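PDB 6HKV: capsid protein VP1 from Trichodysplasia spinulosa-associated polyomavirus, which forms the pentameric capsomers of the viral coat and binds sialylated glycans, consistent with a role in attachment to host cells. Local coordinates for residues C[15-20]-C[65-70]. Sequence-based numbering, arbitrary orientation.
Sequences TTIELY and INLPML. With MG (magnesium ion), chain N.
Ile17 fills the centre of this contact, its CG1 lying 3.6 Å from CD2 of Leu67, whose side chain comes in roughly perpendicular to it. CD1 of Ile17 also bears on Ile65, 3.8 Å from its CG2, and the two isoleucines lie alongside, pointing opposite ways. In Ile17, CG1 stands anti to the carbonyl carbon and CG2 anti to the backbone N (chi1 -66°), an arrangement that turns one branch to Leu67 and Ile65 together and the other to Ile65 alone. Branching at CB suits both isoleucines to extended strands, while the buried leucine forks one carbon further out and can send CD2 across from the loop. Strands 4-21 and 61-66 exchange no hydrogen bond at this point: Ile17 pairs through its backbone with Ile263 of strand 252-271, and Ile65 with Leu234 of strand 233-246. The curled antiparallel sheet of the VP1 jelly roll thus brings the two segments face to face through side chains, running 160° apart. Leu19 holds CD1 of Ile65 with both methyls, its CD1 at 4.0 Å. The looser, solvent side lies at Thr15 and exposed Pro68, which meet tip to tip, OG1 to CG at 4.1 Å; threonine's methyl and hydroxyl suit this partly exposed place, and proline, lacking an N-H, suits the loop. On the other face of strand 4-21, where a carboxylate suits a metal site, the extended Glu18 carries OE1 to a magnesium ion at 2.5 Å. OE1 also hydrogen-bonds Tyr260 OH; three waters and Ser188 O of a neighbouring subunit bind the metal too.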
loop_
_atom_site.group_PDB
_atom_site.type_symbol
_atom_site.label_atom_id
_atom_site.label_comp_id
_atom_site.label_asym_id
_atom_site.label_seq_id
_atom_site.Cartn_x
_atom_site.Cartn_y
_atom_site.Cartn_z
ATOM N N THR C 15 24.681 -28.179 0.748
ATOM C CA THR C 15 24.736 -28.086 -0.693
ATOM C C THR C 15 23.813 -26.948 -1.134
ATOM O O THR C 15 22.973 -26.503 -0.361
ATOM C CB THR C 15 24.408 -29.429 -1.361
ATOM O OG1 THR C 15 24.892 -29.400 -2.690
ATOM C CG2 THR C 15 22.947 -29.765 -1.415
ATOM N N THR C 16 24.038 -26.445 -2.344
ATOM C CA THR C 16 23.201 -25.344 -2.862
ATOM C C THR C 16 22.750 -25.751 -4.256
ATOM O O THR C 16 23.470 -26.429 -4.983
ATOM C CB THR C 16 23.899 -23.974 -2.858
ATOM O OG1 THR C 16 24.960 -24.039 -3.794
ATOM C CG2 THR C 16 24.512 -23.606 -1.528
ATOM N N ILE C 17 21.524 -25.382 -4.594
ATOM C CA ILE C 17 20.967 -25.644 -5.894
ATOM C C ILE C 17 20.591 -24.283 -6.487
ATOM O O ILE C 17 19.896 -23.505 -5.837
ATOM C CB ILE C 17 19.741 -26.561 -5.785
ATOM C CG1 ILE C 17 20.120 -27.971 -5.298
ATOM C CG2 ILE C 17 18.986 -26.581 -7.095
ATOM C CD1 ILE C 17 20.914 -28.786 -6.276
ATOM N N GLU C 18 21.074 -24.028 -7.692
ATOM C CA GLU C 18 20.816 -22.772 -8.387
ATOM C C GLU C 18 20.123 -23.142 -9.697
ATOM O O GLU C 18 20.618 -24.004 -10.419
ATOM C CB GLU C 18 22.144 -22.046 -8.594
ATOM C CG GLU C 18 22.016 -20.669 -9.207
ATOM C CD GLU C 18 23.319 -19.923 -9.349
ATOM O OE1 GLU C 18 23.395 -18.808 -8.837
ATOM O OE2 GLU C 18 24.223 -20.448 -10.010
ATOM N N LEU C 19 19.011 -22.497 -10.025
ATOM C CA LEU C 19 18.373 -22.723 -11.303
ATOM C C LEU C 19 17.503 -21.523 -11.675
ATOM O O LEU C 19 17.267 -20.651 -10.859
ATOM C CB LEU C 19 17.511 -23.980 -11.233
ATOM C CG LEU C 19 16.217 -23.865 -10.414
ATOM C CD1 LEU C 19 15.149 -24.764 -10.947
ATOM C CD2 LEU C 19 16.448 -24.238 -8.988
ATOM N N TYR C 20 17.015 -21.528 -12.912
ATOM C CA TYR C 20 15.940 -20.645 -13.316
ATOM C C TYR C 20 14.854 -21.503 -13.963
ATOM O O TYR C 20 15.127 -22.611 -14.442
ATOM C CB TYR C 20 16.431 -19.544 -14.258
ATOM C CG TYR C 20 16.999 -20.071 -15.545
ATOM C CD1 TYR C 20 16.195 -20.346 -16.644
ATOM C CD2 TYR C 20 18.352 -20.344 -15.643
ATOM C CE1 TYR C 20 16.734 -20.877 -17.807
ATOM C CE2 TYR C 20 18.907 -20.855 -16.807
ATOM C CZ TYR C 20 18.094 -21.119 -17.890
ATOM O OH TYR C 20 18.639 -21.639 -19.038
ATOM N N ILE C 65 14.904 -31.312 -9.212
ATOM C CA ILE C 65 16.340 -31.291 -9.278
ATOM C C ILE C 65 16.877 -32.454 -8.433
ATOM O O ILE C 65 16.485 -32.607 -7.268
ATOM C CB ILE C 65 16.912 -29.944 -8.813
ATOM C CG1 ILE C 65 16.331 -28.780 -9.626
ATOM C CG2 ILE C 65 18.427 -29.952 -8.905
ATOM C CD1 ILE C 65 15.178 -28.155 -8.909
ATOM N N ASN C 66 17.820 -33.218 -9.009
ATOM C CA ASN C 66 18.533 -34.268 -8.275
ATOM C C ASN C 66 19.507 -33.657 -7.277
ATOM O O ASN C 66 20.309 -32.798 -7.594
ATOM C CB ASN C 66 19.296 -35.193 -9.229
ATOM C CG ASN C 66 18.355 -35.920 -10.163
ATOM O OD1 ASN C 66 17.388 -36.544 -9.733
ATOM N ND2 ASN C 66 18.674 -35.861 -11.437
ATOM N N LEU C 67 19.413 -34.127 -6.036
ATOM C CA LEU C 67 20.318 -33.737 -4.995
ATOM C C LEU C 67 21.365 -34.826 -4.834
ATOM O O LEU C 67 21.161 -35.935 -5.315
ATOM C CB LEU C 67 19.523 -33.583 -3.700
ATOM C CG LEU C 67 18.423 -32.517 -3.770
ATOM C CD1 LEU C 67 17.573 -32.586 -2.530
ATOM C CD2 LEU C 67 19.063 -31.139 -3.892
ATOM N N PRO C 68 22.491 -34.553 -4.154
ATOM C CA PRO C 68 23.511 -35.577 -3.928
ATOM C C PRO C 68 22.936 -36.828 -3.253
ATOM O O PRO C 68 22.218 -36.691 -2.263
ATOM C CB PRO C 68 24.548 -34.889 -3.037
ATOM C CG PRO C 68 24.370 -33.427 -3.353
ATOM C CD PRO C 68 22.875 -33.256 -3.601
ATOM N N MET C 69 23.206 -38.008 -3.826
ATOM C CA MET C 69 22.409 -39.209 -3.528
ATOM C C MET C 69 22.705 -39.638 -2.097
ATOM O O MET C 69 23.853 -39.574 -1.681
ATOM C CB MET C 69 22.738 -40.319 -4.541
ATOM C CG MET C 69 22.204 -41.692 -4.244
ATOM S SD MET C 69 22.844 -42.789 -5.567
ATOM C CE MET C 69 22.348 -41.868 -7.023
ATOM N N LEU C 70 21.667 -40.030 -1.346
ATOM C CA LEU C 70 21.788 -40.484 0.020
ATOM C C LEU C 70 21.324 -41.938 0.098
ATOM O O LEU C 70 20.542 -42.425 -0.760
ATOM C CB LEU C 70 20.968 -39.568 0.949
ATOM C CG LEU C 70 21.421 -38.100 0.988
ATOM C CD1 LEU C 70 20.533 -37.240 1.903
ATOM C CD2 LEU C 70 22.842 -37.952 1.522
HETATM MG MG MG N . 25.456 -17.427 -8.429
HETATM O O HOH W 1 24.233 -15.338 -7.737
HETATM O O HOH W 2 27.360 -16.043 -8.004
HETATM O O HOH W 3 25.454 -18.015 -6.287
#